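Local coordinates for probable 3-hydroxybutyryl-CoA dehydrogenase (Escherichia coli, PDB 3MOG), which catalyses the NAD-dependent oxidation of 3-hydroxyadipyl-CoA to 3-oxoadipyl-CoA in the breakdown of phenylacetate, working as a homotrimer, at residues W438-I441 against L442-L445. Sequence-based numbering, arbitrary orientation.
Sequences WQRI and LRLL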
loop_
_atom_site.group_PDB
_atom_site.type_symbol
_atom_site.label_atom_id
_atom_site.label_comp_id
_atom_site.label_asym_id
_atom_site.label_seq_id
_atom_site.Cartn_x
_atom_site.Cartn_y
_atom_site.Cartn_z
ATOM N N TRP C 438 -22.567 -19.400 -1.494
ATOM C CA TRP C 438 -22.077 -18.058 -1.158
ATOM C C TRP C 438 -21.801 -17.790 0.326
ATOM O O TRP C 438 -20.816 -17.130 0.666
ATOM C CB TRP C 438 -23.009 -16.990 -1.738
ATOM C CG TRP C 438 -23.164 -17.095 -3.239
ATOM C CD1 TRP C 438 -24.299 -17.451 -3.926
ATOM C CD2 TRP C 438 -22.151 -16.874 -4.237
ATOM N NE1 TRP C 438 -24.056 -17.452 -5.279
ATOM C CE2 TRP C 438 -22.756 -17.089 -5.501
ATOM C CE3 TRP C 438 -20.801 -16.501 -4.190
ATOM C CZ2 TRP C 438 -22.056 -16.944 -6.703
ATOM C CZ3 TRP C 438 -20.109 -16.360 -5.388
ATOM C CH2 TRP C 438 -20.738 -16.589 -6.625
ATOM N N GLN C 439 -22.651 -18.320 1.206
ATOM C CA GLN C 439 -22.464 -18.143 2.634
ATOM C C GLN C 439 -21.248 -18.904 3.117
ATOM O O GLN C 439 -20.550 -18.452 4.023
ATOM C CB GLN C 439 -23.689 -18.601 3.414
ATOM C CG GLN C 439 -24.873 -17.690 3.276
ATOM C CD GLN C 439 -26.132 -18.348 3.773
ATOM O OE1 GLN C 439 -26.564 -18.099 4.893
ATOM N NE2 GLN C 439 -26.711 -19.224 2.954
ATOM N N ARG C 440 -21.010 -20.053 2.495
ATOM C CA ARG C 440 -19.860 -20.883 2.795
ATOM C C ARG C 440 -18.539 -20.211 2.402
ATOM O O ARG C 440 -17.574 -20.255 3.163
ATOM C CB ARG C 440 -19.995 -22.234 2.086
ATOM C CG ARG C 440 -18.927 -23.232 2.492
ATOM C CD ARG C 440 -19.202 -24.609 1.941
ATOM N NE ARG C 440 -18.131 -25.505 2.353
ATOM C CZ ARG C 440 -18.115 -26.813 2.121
ATOM N NH1 ARG C 440 -17.075 -27.522 2.529
ATOM N NH2 ARG C 440 -19.120 -27.406 1.465
ATOM N N ILE C 441 -18.502 -19.615 1.215
ATOM C CA ILE C 441 -17.319 -18.877 0.757
ATOM C C ILE C 441 -17.105 -17.654 1.639
ATOM O O ILE C 441 -15.982 -17.382 2.067
ATOM C CB ILE C 441 -17.428 -18.455 -0.738
ATOM C CG1 ILE C 441 -17.536 -19.690 -1.642
ATOM C CG2 ILE C 441 -16.246 -17.559 -1.157
ATOM C CD1 ILE C 441 -16.442 -20.713 -1.431
ATOM N N LEU C 442 -18.196 -16.949 1.936
ATOM C CA LEU C 442 -18.152 -15.788 2.827
ATOM C C LEU C 442 -17.573 -16.104 4.201
ATOM O O LEU C 442 -16.681 -15.400 4.661
ATOM C CB LEU C 442 -19.543 -15.156 2.984
ATOM C CG LEU C 442 -19.657 -14.028 3.986
ATOM C CD1 LEU C 442 -19.000 -12.748 3.434
ATOM C CD2 LEU C 442 -21.098 -13.793 4.395
ATOM N N ARG C 443 -18.074 -17.159 4.847
ATOM C CA ARG C 443 -17.623 -17.526 6.198
ATOM C C ARG C 443 -16.108 -17.822 6.263
ATOM O O ARG C 443 -15.413 -17.363 7.175
ATOM C CB ARG C 443 -18.425 -18.717 6.724
ATOM C CG ARG C 443 -17.986 -19.215 8.111
ATOM C CD ARG C 443 -18.892 -20.327 8.620
ATOM N NE ARG C 443 -19.037 -21.412 7.645
ATOM C CZ ARG C 443 -19.913 -22.405 7.750
ATOM N NH1 ARG C 443 -20.730 -22.473 8.797
ATOM N NH2 ARG C 443 -19.964 -23.336 6.807
ATOM N N LEU C 444 -15.635 -18.581 5.281
ATOM C CA LEU C 444 -14.232 -18.917 5.120
ATOM C C LEU C 444 -13.350 -17.669 5.009
ATOM O O LEU C 444 -12.413 -17.493 5.797
ATOM C CB LEU C 444 -14.082 -19.806 3.894
ATOM C CG LEU C 444 -12.715 -20.169 3.315
ATOM C CD1 LEU C 444 -11.826 -20.815 4.337
ATOM C CD2 LEU C 444 -12.978 -21.145 2.192
ATOM N N LEU C 445 -13.672 -16.793 4.062
ATOM C CA LEU C 445 -12.890 -15.575 3.860
ATOM C C LEU C 445 -12.889 -14.675 5.097
ATOM O O LEU C 445 -11.837 -14.129 5.445
ATOM C CB LEU C 445 -13.316 -14.824 2.582
ATOM C CG LEU C 445 -12.988 -15.535 1.253
ATOM C CD1 LEU C 445 -13.600 -14.835 0.085
ATOM C CD2 LEU C 445 -11.496 -15.655 1.000
HETATM O O HOH W 1 -16.959 -22.089 5.222
#
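The first two turns of helix 438-452, part of the second C-terminal-type domain of this 3-hydroxyacyl-CoA dehydrogenase, bring Trp438-Ile441 against Leu442-Leu445 through the i to i+4 bonds of an alpha-helix. Leu442 N donates to Trp438 O over 2.9 Å, and Arg443 N to Gln439 O over 2.9 Å. The bond from Leu445 N to Ile441 O is longer, 3.1 Å, but straighter, with an N-H...O angle of 174°. Leu444 N reaches Arg440 O in a weak bond of 3.3 Å; the same carbonyl also accepts from a water at 2.8 Å, and this water in turn accepts from Arg443 NE at 3.3 Å. This carbonyl thus receives two donors. The bend in the Arg443 chain at chi3 (52°) accompanies the bridge, in which the water lies in plane at the edge of the guanidinium group. On the buried side, Ile441 and Leu445 run alongside each other, their methyls Ile441 CG2 and Leu445 CD1 4.0 Å apart. Ile441 CG2 stands anti to the backbone N, next to the carbonyl carbon, which directs this branch toward the following turn. The two arginines keep their charged ends apart and use separate acidic partners: Arg440 pairs with Glu324, at the end of strand 320-324, and Arg443 NH2 with Asp312, between strands 307-309 and 314-317, so both salt bridges tie the helix to the six-stranded sheet. At the helix start, Glu470 accepts from Trp438 N and Gln439 NE2, while the Trp438 side chain packs between helices 390-406 and 461-473, touching Ile398 and Leu402 of the former and Leu463 of the latter.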